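PDB 6K5J: GH3 beta-N-acetylglucosaminidase from Paenibacillaceae, which hydrolyses terminal, non-reducing N-acetylglucosamine residues with beta linkage from amino sugar chains, as a family 3 glycoside hydrolase. Local coordinates for residues 388-393 with 415-420; 425-430 with 442-447; 451-456 with 469-474. All blocks are in the same frame, centred on the assembly; numbering follows the deposited sequence.

Interaction 1 of 3, residues 388-393 with 415-420; sequences KPVLVV and YWLKSA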
ATOM      1  N   LYS A 388      -2.190  22.453 -31.691  1.00 27.02           N
ATOM      2  CA  LYS A 388      -1.383  21.412 -32.296  1.00 27.96           C
ATOM      3  C   LYS A 388      -1.730  20.059 -31.682  1.00 30.55           C
ATOM      4  O   LYS A 388      -2.164  19.994 -30.525  1.00 31.40           O
ATOM      5  CB  LYS A 388       0.112  21.697 -32.102  1.00 30.33           C
ATOM      6  CG  LYS A 388       0.618  22.940 -32.813  1.00 37.35           C
ATOM      7  CD  LYS A 388       2.048  23.240 -32.396  1.00 42.34           C
ATOM      8  CE  LYS A 388       2.846  23.870 -33.531  1.00 51.29           C
ATOM      9  NZ  LYS A 388       2.268  25.166 -33.978  1.00 51.31           N
ATOM     10  N   PRO A 389      -1.550  18.966 -32.426  1.00 28.56           N
ATOM     11  CA  PRO A 389      -1.806  17.637 -31.859  1.00 26.46           C
ATOM     12  C   PRO A 389      -0.840  17.335 -30.724  1.00 24.60           C
ATOM     13  O   PRO A 389       0.237  17.923 -30.610  1.00 26.42           O
ATOM     14  CB  PRO A 389      -1.573  16.680 -33.040  1.00 27.48           C
ATOM     15  CG  PRO A 389      -1.479  17.562 -34.259  1.00 35.97           C
ATOM     16  CD  PRO A 389      -0.987  18.882 -33.783  1.00 30.53           C
ATOM     17  N   VAL A 390      -1.239  16.387 -29.887  1.00 24.62           N
ATOM     18  CA  VAL A 390      -0.441  15.954 -28.748  1.00 26.95           C
ATOM     19  C   VAL A 390      -0.334  14.437 -28.800  1.00 22.88           C
ATOM     20  O   VAL A 390      -1.352  13.739 -28.873  1.00 24.95           O
ATOM     21  CB  VAL A 390      -1.067  16.400 -27.413  1.00 25.67           C
ATOM     22  CG1 VAL A 390      -0.133  16.070 -26.235  1.00 23.66           C
ATOM     23  CG2 VAL A 390      -1.399  17.889 -27.442  1.00 25.98           C
ATOM     24  N   LEU A 391       0.887  13.931 -28.772  1.00 22.39           N
ATOM     25  CA  LEU A 391       1.119  12.503 -28.635  1.00 25.68           C
ATOM     26  C   LEU A 391       1.338  12.195 -27.158  1.00 24.57           C
ATOM     27  O   LEU A 391       2.292  12.691 -26.554  1.00 24.29           O
ATOM     28  CB  LEU A 391       2.326  12.066 -29.460  1.00 24.57           C
ATOM     29  CG  LEU A 391       2.708  10.594 -29.260  1.00 28.61           C
ATOM     30  CD1 LEU A 391       1.597   9.653 -29.779  1.00 25.91           C
ATOM     31  CD2 LEU A 391       4.037  10.290 -29.915  1.00 26.18           C
ATOM     32  N   VAL A 392       0.458  11.393 -26.574  1.00 22.62           N
ATOM     33  CA  VAL A 392       0.615  10.937 -25.198  1.00 22.59           C
ATOM     34  C   VAL A 392       1.037   9.475 -25.223  1.00 22.79           C
ATOM     35  O   VAL A 392       0.360   8.634 -25.832  1.00 24.82           O
ATOM     36  CB  VAL A 392      -0.675  11.120 -24.382  1.00 24.30           C
ATOM     37  CG1 VAL A 392      -0.484  10.556 -22.954  1.00 19.88           C
ATOM     38  CG2 VAL A 392      -1.080  12.599 -24.344  1.00 20.79           C
ATOM     39  N   VAL A 393       2.152   9.173 -24.568  1.00 23.36           N
ATOM     40  CA  VAL A 393       2.641   7.807 -24.426  1.00 20.76           C
ATOM     41  C   VAL A 393       2.228   7.304 -23.048  1.00 22.47           C
ATOM     42  O   VAL A 393       2.657   7.848 -22.024  1.00 20.91           O
ATOM     43  CB  VAL A 393       4.163   7.734 -24.624  1.00 19.53           C
ATOM     44  CG1 VAL A 393       4.630   6.284 -24.643  1.00 22.48           C
ATOM     45  CG2 VAL A 393       4.554   8.429 -25.924  1.00 23.48           C
ATOM     46  N   TYR A 415      -7.222  10.818 -21.675  1.00 23.01           N
ATOM     47  CA  TYR A 415      -8.637  11.013 -21.368  1.00 22.24           C
ATOM     48  C   TYR A 415      -8.914  12.442 -20.911  1.00 26.31           C
ATOM     49  O   TYR A 415      -9.834  13.104 -21.407  1.00 22.68           O
ATOM     50  CB  TYR A 415      -9.065  10.004 -20.300  1.00 24.08           C
ATOM     51  CG  TYR A 415     -10.456  10.226 -19.722  1.00 25.84           C
ATOM     52  CD1 TYR A 415     -11.579   9.635 -20.307  1.00 27.79           C
ATOM     53  CD2 TYR A 415     -10.641  11.019 -18.591  1.00 26.37           C
ATOM     54  CE1 TYR A 415     -12.850   9.837 -19.778  1.00 30.88           C
ATOM     55  CE2 TYR A 415     -11.897  11.220 -18.051  1.00 28.91           C
ATOM     56  CZ  TYR A 415     -12.999  10.625 -18.650  1.00 34.82           C
ATOM     57  OH  TYR A 415     -14.248  10.827 -18.118  1.00 36.45           O
ATOM     58  N   TRP A 416      -8.122  12.946 -19.961  1.00 22.82           N
ATOM     59  CA  TRP A 416      -8.397  14.286 -19.446  1.00 23.87           C
ATOM     60  C   TRP A 416      -8.026  15.365 -20.456  1.00 24.39           C
ATOM     61  O   TRP A 416      -8.708  16.393 -20.554  1.00 26.22           O
ATOM     62  CB  TRP A 416      -7.664  14.504 -18.124  1.00 19.47           C
ATOM     63  CG  TRP A 416      -8.221  13.653 -17.031  1.00 19.49           C
ATOM     64  CD1 TRP A 416      -7.638  12.564 -16.468  1.00 20.79           C
ATOM     65  CD2 TRP A 416      -9.483  13.817 -16.380  1.00 22.34           C
ATOM     66  NE1 TRP A 416      -8.454  12.035 -15.494  1.00 21.76           N
ATOM     67  CE2 TRP A 416      -9.594  12.790 -15.421  1.00 24.03           C
ATOM     68  CE3 TRP A 416     -10.528  14.738 -16.509  1.00 24.38           C
ATOM     69  CZ2 TRP A 416     -10.706  12.664 -14.585  1.00 22.81           C
ATOM     70  CZ3 TRP A 416     -11.633  14.608 -15.692  1.00 26.19           C
ATOM     71  CH2 TRP A 416     -11.714  13.576 -14.740  1.00 25.05           C
ATOM     72  N   LEU A 417      -6.937  15.174 -21.199  1.00 23.38           N
ATOM     73  CA  LEU A 417      -6.600  16.164 -22.216  1.00 22.54           C
ATOM     74  C   LEU A 417      -7.685  16.226 -23.282  1.00 25.98           C
ATOM     75  O   LEU A 417      -8.068  17.315 -23.729  1.00 26.27           O
ATOM     76  CB  LEU A 417      -5.243  15.848 -22.835  1.00 22.00           C
ATOM     77  CG  LEU A 417      -4.022  16.133 -21.960  1.00 20.62           C
ATOM     78  CD1 LEU A 417      -2.772  15.676 -22.668  1.00 20.22           C
ATOM     79  CD2 LEU A 417      -3.932  17.622 -21.607  1.00 21.80           C
ATOM     80  N   LYS A 418      -8.202  15.061 -23.685  1.00 24.39           N
ATOM     81  CA  LYS A 418      -9.317  15.016 -24.627  1.00 29.52           C
ATOM     82  C   LYS A 418     -10.541  15.731 -24.073  1.00 30.80           C
ATOM     83  O   LYS A 418     -11.232  16.458 -24.800  1.00 31.08           O
ATOM     84  CB  LYS A 418      -9.653  13.560 -24.952  1.00 26.95           C
ATOM     85  CG  LYS A 418      -8.728  12.933 -25.968  1.00 26.57           C
ATOM     86  CD  LYS A 418      -9.045  11.446 -26.168  1.00 27.62           C
ATOM     87  CE  LYS A 418      -8.040  10.809 -27.118  1.00 27.68           C
ATOM     88  NZ  LYS A 418      -8.020   9.316 -27.006  1.00 39.61           N
ATOM     89  N   SER A 419     -10.832  15.544 -22.787  1.00 25.20           N
ATOM     90  CA  SER A 419     -11.990  16.221 -22.225  1.00 28.41           C
ATOM     91  C   SER A 419     -11.818  17.735 -22.224  1.00 31.08           C
ATOM     92  O   SER A 419     -12.816  18.462 -22.200  1.00 32.16           O
ATOM     93  CB  SER A 419     -12.271  15.699 -20.810  1.00 29.27           C
ATOM     94  OG  SER A 419     -11.560  16.451 -19.840  1.00 35.38           O
ATOM     95  N   ALA A 420     -10.584  18.226 -22.272  1.00 28.79           N
ATOM     96  CA  ALA A 420     -10.324  19.654 -22.326  1.00 29.76           C
ATOM     97  C   ALA A 420     -10.337  20.199 -23.747  1.00 31.55           C
ATOM     98  O   ALA A 420     -10.116  21.398 -23.935  1.00 33.15           O
ATOM     99  CB  ALA A 420      -8.982  19.970 -21.665  1.00 27.57           C
TER

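Interaction 2 of 3, residues 425-430 with 442-447; sequences NEQTIG and QELSGQ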
ATOM      1  N   ASN A 425      -3.426  11.958 -29.611  1.00 23.33           N
ATOM      2  CA  ASN A 425      -3.157  10.582 -30.001  1.00 26.09           C
ATOM      3  C   ASN A 425      -2.524   9.907 -28.785  1.00 26.45           C
ATOM      4  O   ASN A 425      -1.346  10.128 -28.503  1.00 23.79           O
ATOM      5  CB  ASN A 425      -2.233  10.543 -31.215  1.00 26.48           C
ATOM      6  CG  ASN A 425      -2.015   9.137 -31.747  1.00 31.53           C
ATOM      7  OD1 ASN A 425      -2.247   8.154 -31.047  1.00 28.66           O
ATOM      8  ND2 ASN A 425      -1.587   9.038 -33.004  1.00 33.54           N
ATOM      9  N   GLU A 426      -3.297   9.090 -28.057  1.00 26.32           N
ATOM     10  CA  GLU A 426      -2.767   8.365 -26.902  1.00 25.39           C
ATOM     11  C   GLU A 426      -2.396   6.937 -27.287  1.00 25.64           C
ATOM     12  O   GLU A 426      -3.264   6.134 -27.651  1.00 28.55           O
ATOM     13  CB  GLU A 426      -3.751   8.340 -25.735  1.00 24.81           C
ATOM     14  CG  GLU A 426      -3.120   7.748 -24.476  1.00 25.02           C
ATOM     15  CD  GLU A 426      -3.904   8.072 -23.217  1.00 26.62           C
ATOM     16  OE1 GLU A 426      -5.101   7.712 -23.148  1.00 23.91           O
ATOM     17  OE2 GLU A 426      -3.322   8.707 -22.305  1.00 23.74           O
ATOM     18  N   GLN A 427      -1.113   6.615 -27.160  1.00 23.51           N
ATOM     19  CA  GLN A 427      -0.575   5.301 -27.481  1.00 25.60           C
ATOM     20  C   GLN A 427      -0.208   4.583 -26.189  1.00 27.99           C
ATOM     21  O   GLN A 427       0.607   5.085 -25.407  1.00 26.04           O
ATOM     22  CB  GLN A 427       0.651   5.429 -28.381  1.00 25.64           C
ATOM     23  CG  GLN A 427       0.335   5.952 -29.778  1.00 30.65           C
ATOM     24  CD  GLN A 427      -0.463   4.951 -30.593  1.00 32.25           C
ATOM     25  OE1 GLN A 427      -0.217   3.748 -30.520  1.00 33.16           O
ATOM     26  NE2 GLN A 427      -1.432   5.442 -31.365  1.00 28.59           N
ATOM     27  N   THR A 428      -0.800   3.415 -25.967  1.00 25.18           N
ATOM     28  CA  THR A 428      -0.498   2.622 -24.784  1.00 29.21           C
ATOM     29  C   THR A 428       0.646   1.666 -25.081  1.00 30.54           C
ATOM     30  O   THR A 428       0.609   0.929 -26.072  1.00 31.54           O
ATOM     31  CB  THR A 428      -1.721   1.839 -24.318  1.00 26.59           C
ATOM     32  OG1 THR A 428      -2.758   2.757 -23.978  1.00 26.25           O
ATOM     33  CG2 THR A 428      -1.376   0.984 -23.089  1.00 29.97           C
ATOM     34  N   ILE A 429       1.660   1.681 -24.222  1.00 24.00           N
ATOM     35  CA  ILE A 429       2.809   0.800 -24.355  1.00 26.26           C
ATOM     36  C   ILE A 429       3.047   0.112 -23.017  1.00 28.09           C
ATOM     37  O   ILE A 429       2.526   0.519 -21.978  1.00 27.25           O
ATOM     38  CB  ILE A 429       4.073   1.554 -24.817  1.00 30.62           C
ATOM     39  CG1 ILE A 429       4.567   2.502 -23.720  1.00 29.27           C
ATOM     40  CG2 ILE A 429       3.794   2.297 -26.130  1.00 32.19           C
ATOM     41  CD1 ILE A 429       5.971   3.066 -23.969  1.00 30.40           C
ATOM     42  N   GLY A 430       3.826  -0.962 -23.055  1.00 29.51           N
ATOM     43  CA  GLY A 430       4.153  -1.666 -21.835  1.00 29.04           C
ATOM     44  C   GLY A 430       5.169  -0.907 -21.006  1.00 29.73           C
ATOM     45  O   GLY A 430       5.986  -0.141 -21.523  1.00 28.87           O
ATOM     46  N   GLN A 442       8.641   6.189 -31.781  1.00 33.89           N
ATOM     47  CA  GLN A 442       9.623   7.023 -32.464  1.00 38.19           C
ATOM     48  C   GLN A 442       9.087   7.513 -33.803  1.00 39.65           C
ATOM     49  O   GLN A 442       9.329   8.659 -34.197  1.00 36.19           O
ATOM     50  CB  GLN A 442      10.934   6.258 -32.651  1.00 43.37           C
ATOM     51  CG  GLN A 442      11.564   5.808 -31.339  1.00 47.26           C
ATOM     52  CD  GLN A 442      13.038   6.125 -31.246  1.00 51.55           C
ATOM     53  OE1 GLN A 442      13.487   7.176 -31.701  1.00 57.99           O
ATOM     54  NE2 GLN A 442      13.805   5.216 -30.645  1.00 49.07           N
ATOM     55  N   GLU A 443       8.325   6.669 -34.497  1.00 41.15           N
ATOM     56  CA  GLU A 443       7.754   7.064 -35.778  1.00 40.54           C
ATOM     57  C   GLU A 443       6.695   8.145 -35.604  1.00 40.66           C
ATOM     58  O   GLU A 443       6.707   9.161 -36.309  1.00 36.69           O
ATOM     59  CB  GLU A 443       7.162   5.845 -36.483  1.00 44.16           C
ATOM     60  CG  GLU A 443       6.768   6.096 -37.933  1.00 50.13           C
ATOM     61  CD  GLU A 443       5.546   5.304 -38.356  1.00 55.66           C
ATOM     62  OE1 GLU A 443       4.414   5.808 -38.188  1.00 61.21           O
ATOM     63  OE2 GLU A 443       5.719   4.175 -38.860  1.00 62.32           O
ATOM     64  N   LEU A 444       5.759   7.944 -34.673  1.00 36.78           N
ATOM     65  CA  LEU A 444       4.706   8.935 -34.475  1.00 34.25           C
ATOM     66  C   LEU A 444       5.271  10.266 -33.995  1.00 30.33           C
ATOM     67  O   LEU A 444       4.693  11.323 -34.275  1.00 32.45           O
ATOM     68  CB  LEU A 444       3.667   8.404 -33.487  1.00 29.53           C
ATOM     69  CG  LEU A 444       2.700   7.361 -34.044  1.00 40.35           C
ATOM     70  CD1 LEU A 444       2.004   6.607 -32.913  1.00 36.24           C
ATOM     71  CD2 LEU A 444       1.683   8.022 -34.964  1.00 37.44           C
ATOM     72  N   SER A 445       6.397  10.243 -33.279  1.00 33.08           N
ATOM     73  CA  SER A 445       7.020  11.484 -32.836  1.00 32.34           C
ATOM     74  C   SER A 445       7.592  12.280 -34.000  1.00 35.41           C
ATOM     75  O   SER A 445       7.803  13.491 -33.864  1.00 34.10           O
ATOM     76  CB  SER A 445       8.119  11.201 -31.810  1.00 34.95           C
ATOM     77  OG  SER A 445       9.240  10.567 -32.404  1.00 38.19           O
ATOM     78  N   GLY A 446       7.855  11.629 -35.136  1.00 35.54           N
ATOM     79  CA  GLY A 446       8.212  12.368 -36.334  1.00 36.41           C
ATOM     80  C   GLY A 446       7.035  13.066 -36.978  1.00 38.62           C
ATOM     81  O   GLY A 446       7.227  14.011 -37.750  1.00 42.08           O
ATOM     82  N   GLN A 447       5.818  12.629 -36.670  1.00 37.13           N
ATOM     83  CA  GLN A 447       4.622  13.247 -37.220  1.00 39.10           C
ATOM     84  C   GLN A 447       3.906  14.158 -36.236  1.00 36.69           C
ATOM     85  O   GLN A 447       3.147  15.031 -36.670  1.00 33.28           O
ATOM     86  CB  GLN A 447       3.651  12.166 -37.710  1.00 38.43           C
ATOM     87  CG  GLN A 447       4.339  11.048 -38.491  1.00 47.03           C
ATOM     88  CD  GLN A 447       3.446   9.835 -38.688  1.00 50.09           C
ATOM     89  OE1 GLN A 447       2.222   9.922 -38.568  1.00 53.69           O
ATOM     90  NE2 GLN A 447       4.057   8.694 -38.992  1.00 55.73           N
TER

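Interaction 3 of 3, residues 451-456 with 469-474; sequences VVVVSY and EALAAK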
ATOM      1  N   VAL A 451       5.017  15.914 -27.618  1.00 25.68           N
ATOM      2  CA  VAL A 451       5.001  14.579 -27.032  1.00 22.03           C
ATOM      3  C   VAL A 451       5.023  14.697 -25.513  1.00 23.25           C
ATOM      4  O   VAL A 451       5.876  15.395 -24.953  1.00 24.01           O
ATOM      5  CB  VAL A 451       6.189  13.729 -27.518  1.00 23.90           C
ATOM      6  CG1 VAL A 451       6.117  12.333 -26.895  1.00 22.90           C
ATOM      7  CG2 VAL A 451       6.192  13.632 -29.054  1.00 26.22           C
ATOM      8  N   VAL A 452       4.081  14.027 -24.853  1.00 23.04           N
ATOM      9  CA  VAL A 452       4.104  13.839 -23.405  1.00 21.76           C
ATOM     10  C   VAL A 452       4.260  12.351 -23.141  1.00 22.26           C
ATOM     11  O   VAL A 452       3.355  11.564 -23.449  1.00 22.03           O
ATOM     12  CB  VAL A 452       2.832  14.355 -22.713  1.00 21.60           C
ATOM     13  CG1 VAL A 452       2.972  14.185 -21.186  1.00 19.35           C
ATOM     14  CG2 VAL A 452       2.531  15.804 -23.079  1.00 22.13           C
ATOM     15  N   VAL A 453       5.376  11.961 -22.541  1.00 18.28           N
ATOM     16  CA  VAL A 453       5.529  10.592 -22.069  1.00 20.37           C
ATOM     17  C   VAL A 453       5.161  10.556 -20.598  1.00 19.98           C
ATOM     18  O   VAL A 453       5.751  11.281 -19.784  1.00 19.07           O
ATOM     19  CB  VAL A 453       6.952  10.059 -22.276  1.00 22.10           C
ATOM     20  CG1 VAL A 453       7.046   8.635 -21.709  1.00 20.72           C
ATOM     21  CG2 VAL A 453       7.310  10.082 -23.741  1.00 20.83           C
ATOM     22  N   VAL A 454       4.184   9.727 -20.261  1.00 19.84           N
ATOM     23  CA  VAL A 454       3.935   9.365 -18.874  1.00 19.28           C
ATOM     24  C   VAL A 454       4.874   8.206 -18.556  1.00 21.74           C
ATOM     25  O   VAL A 454       4.761   7.125 -19.142  1.00 20.43           O
ATOM     26  CB  VAL A 454       2.466   8.996 -18.644  1.00 21.20           C
ATOM     27  CG1 VAL A 454       2.255   8.571 -17.206  1.00 21.16           C
ATOM     28  CG2 VAL A 454       1.564  10.183 -18.963  1.00 19.50           C
ATOM     29  N   SER A 455       5.843   8.439 -17.671  1.00 19.12           N
ATOM     30  CA  SER A 455       6.750   7.368 -17.291  1.00 22.13           C
ATOM     31  C   SER A 455       6.195   6.608 -16.086  1.00 21.92           C
ATOM     32  O   SER A 455       5.356   7.103 -15.331  1.00 22.04           O
ATOM     33  CB  SER A 455       8.160   7.905 -16.997  1.00 20.41           C
ATOM     34  OG  SER A 455       8.221   8.665 -15.798  1.00 22.28           O
ATOM     35  N   TYR A 456       6.658   5.372 -15.933  1.00 20.43           N
ATOM     36  CA  TYR A 456       6.165   4.497 -14.873  1.00 22.22           C
ATOM     37  C   TYR A 456       7.350   3.647 -14.422  1.00 21.29           C
ATOM     38  O   TYR A 456       7.675   2.639 -15.057  1.00 21.10           O
ATOM     39  CB  TYR A 456       4.993   3.654 -15.367  1.00 21.23           C
ATOM     40  CG  TYR A 456       4.293   2.823 -14.309  1.00 22.36           C
ATOM     41  CD1 TYR A 456       4.900   1.700 -13.764  1.00 24.33           C
ATOM     42  CD2 TYR A 456       3.012   3.148 -13.875  1.00 27.66           C
ATOM     43  CE1 TYR A 456       4.258   0.933 -12.797  1.00 27.55           C
ATOM     44  CE2 TYR A 456       2.361   2.377 -12.918  1.00 27.76           C
ATOM     45  CZ  TYR A 456       2.987   1.277 -12.389  1.00 25.99           C
ATOM     46  OH  TYR A 456       2.341   0.515 -11.441  1.00 29.23           O
ATOM     47  N   GLU A 469      14.843   8.845 -23.414  1.00 27.68           N
ATOM     48  CA  GLU A 469      16.080   9.546 -23.746  1.00 29.10           C
ATOM     49  C   GLU A 469      16.235   9.733 -25.252  1.00 28.30           C
ATOM     50  O   GLU A 469      16.772  10.754 -25.698  1.00 30.40           O
ATOM     51  CB  GLU A 469      17.283   8.793 -23.167  1.00 29.90           C
ATOM     52  CG  GLU A 469      17.536   9.076 -21.679  1.00 29.95           C
ATOM     53  CD  GLU A 469      18.141  10.446 -21.427  1.00 34.00           C
ATOM     54  OE1 GLU A 469      19.324  10.653 -21.788  1.00 33.78           O
ATOM     55  OE2 GLU A 469      17.442  11.326 -20.872  1.00 31.32           O
ATOM     56  N   ALA A 470      15.753   8.777 -26.046  1.00 31.40           N
ATOM     57  CA  ALA A 470      15.798   8.923 -27.500  1.00 30.37           C
ATOM     58  C   ALA A 470      14.913  10.075 -27.960  1.00 34.91           C
ATOM     59  O   ALA A 470      15.331  10.916 -28.769  1.00 30.79           O
ATOM     60  CB  ALA A 470      15.375   7.614 -28.171  1.00 30.96           C
ATOM     61  N   LEU A 471      13.683  10.132 -27.441  1.00 26.69           N
ATOM     62  CA  LEU A 471      12.783  11.225 -27.783  1.00 28.95           C
ATOM     63  C   LEU A 471      13.352  12.559 -27.330  1.00 29.34           C
ATOM     64  O   LEU A 471      13.163  13.583 -27.998  1.00 30.05           O
ATOM     65  CB  LEU A 471      11.408  10.992 -27.155  1.00 25.68           C
ATOM     66  CG  LEU A 471      10.622   9.776 -27.628  1.00 25.33           C
ATOM     67  CD1 LEU A 471       9.386   9.551 -26.757  1.00 25.36           C
ATOM     68  CD2 LEU A 471      10.211   9.980 -29.083  1.00 28.19           C
ATOM     69  N   ALA A 472      14.044  12.565 -26.191  1.00 26.21           N
ATOM     70  CA  ALA A 472      14.618  13.795 -25.664  1.00 30.62           C
ATOM     71  C   ALA A 472      15.736  14.322 -26.545  1.00 31.65           C
ATOM     72  O   ALA A 472      16.028  15.523 -26.502  1.00 32.96           O
ATOM     73  CB  ALA A 472      15.142  13.574 -24.238  1.00 27.35           C
ATOM     74  N   ALA A 473      16.362  13.456 -27.338  1.00 31.89           N
ATOM     75  CA  ALA A 473      17.449  13.852 -28.223  1.00 34.49           C
ATOM     76  C   ALA A 473      16.972  14.305 -29.600  1.00 40.52           C
ATOM     77  O   ALA A 473      17.786  14.800 -30.387  1.00 41.74           O
ATOM     78  CB  ALA A 473      18.443  12.697 -28.380  1.00 35.96           C
ATOM     79  N   LYS A 474      15.689  14.151 -29.913  1.00 38.81           N
ATOM     80  CA  LYS A 474      15.177  14.557 -31.222  1.00 39.94           C
ATOM     81  C   LYS A 474      14.944  16.062 -31.252  1.00 42.17           C
ATOM     82  O   LYS A 474      14.087  16.559 -30.514  1.00 40.27           O
ATOM     83  CB  LYS A 474      13.888  13.814 -31.544  1.00 34.95           C
ATOM     84  CG  LYS A 474      14.068  12.308 -31.681  1.00 38.21           C
ATOM     85  CD  LYS A 474      12.786  11.614 -32.120  1.00 38.38           C
ATOM     86  CE  LYS A 474      12.272  12.163 -33.442  1.00 43.86           C
ATOM     87  NZ  LYS A 474      11.589  11.118 -34.256  1.00 48.72           N
TER

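Interaction 1 of 3, residues 388-393 with 415-420
Leu417 points from the helix at the strand and meets Val392 and Val390 with a single methyl, CD1. Its second torsion is extended (chi2 176°), which pushes CD1 out as the far end of the side chain. The CD1 methyl comes to 3.9 Å from CG2 of Val392, the closest approach between the two segments. The two side chains cross obliquely. Val390, two residues earlier on the same strand face, uses its other branch: CG1, anti to the backbone N (chi1 -174°), stands 4.5 Å from the same Leu417 CD1. One leucine methyl thus leans over two valines in a wholly apolar, buried contact, close at Val392 and looser at Val390. On the helix itself, Ser419 OG gives a hydrogen bond of 2.9 Å to Trp416 O, and CD2 of Tyr415 sits over the middle of the Trp416 ring, 3.7 Å above its plane. Strand 390-396 and helix 413-419 are the first two elements of a beta-alpha-beta unit completed by strand 424-430, whose Val424 also touches Leu417. Helix 507-517 flanks helix 413-419, Ala514 packing against both Leu417 and Trp416, while strand 450-455 lies beside 390-396 in the sheet and brings Val452 against Val390.

Interaction 2 of 3, residues 425-430 with 442-447
Leu444 drops from its helix onto Gln427 and Asn425, two strand residues that point the same way, and crosses each side chain at about a right angle. Gln427 can be followed outward. Its CB aims at the helix but stops 4.9 Å from Leu444 CD1. The next atom, CG, makes the tightest contact, 3.6 Å from that same methyl CD1. There the chain bends (chi2 -68°) and carries the amide across the same methyl, with CD 3.8 Å from Leu444 CD1. OE1 swings off to 4.3 Å from this methyl. NE2 stays near it and spends an N-H on Asn425, 2.8 Å from OD1, in a nearly straight bond (163°) that lies in the carbonyl plane on a lone pair of OD1. This bond fixes the rotation of both amides and turns Asn425 ND2 toward the leucine's second methyl, CD2, at 3.9 Å. The aliphatic branches of Leu444 therefore rest on a polar pair tied together along one strand. Were Gln427 cut back to an alanine, Asn425 OD1 would probably lose this donor, its amide would be freer to turn, and a gap would open beside Leu444 CD1. Strand 424-430 is the outermost strand of the sheet on this side, bonded to 390-396. Helix 435-447 runs from it toward strand 450-455, with His440 and Ile441 also against Gln427, and helix 462-472 packs beside it, Leu467 and Ala470 meeting Gln442.

Interaction 3 of 3, residues 451-456 with 469-474
Val451 begins the contact with its CG1 methyl, 4.3 Å from CD1 of Leu471 on the helix. A first torsion of -179° sets CG1 anti to the backbone N and makes it the branch presented to the leucine. Val452 faces away from this helix, in keeping with the alternation of an extended strand. Val453 returns to the same face and makes the closer touch: its CG2, beside the backbone N and anti to the carbonyl carbon, lies 3.7 Å from Leu471 CD1. That methyl is the tip of an extended leucine branch (chi2 171°), so a single CD1 sits against both valines. The strand and helix are the opening of a beta-alpha-beta crossover, 450-455 then 462-472 then 478-483, whose two strands lie side by side and parallel; Leu479 of the second strand packs against Val451 and Val453. Val454, turned to the opposite face of the sheet, packs on Trp394 and Pro395. Past the contact, Ser455 OG is hydrogen-bonded to Asp489 OD2, and Tyr456 to Gln464 OE1 through its backbone N.

Overall arrangement
All three contacts dress one mixed sheet, in which strands 450-455, 390-396 and 424-430 are parallel neighbours. Interaction 1 lies on one face, interactions 2 and 3 on the other, an alpha/beta/alpha sandwich as in the second domain of many family 3 enzymes. Contact centres are about 12 Å (1 and 2), 15 Å (1 and 3) and 10 Å (2 and 3) apart. Backbone bonds join the strands: Val392 O to Gln427 N and Leu391 O to Val452 N, each 2.8 Å. The helices of 2 and 3 are linked by Lys474 NZ to Ser445 OG, 3.0 Å. The N-acetylglucosamine of the crystal structure has its neighbours in the N-terminal, barrel-type part, and none of them belongs to these segments.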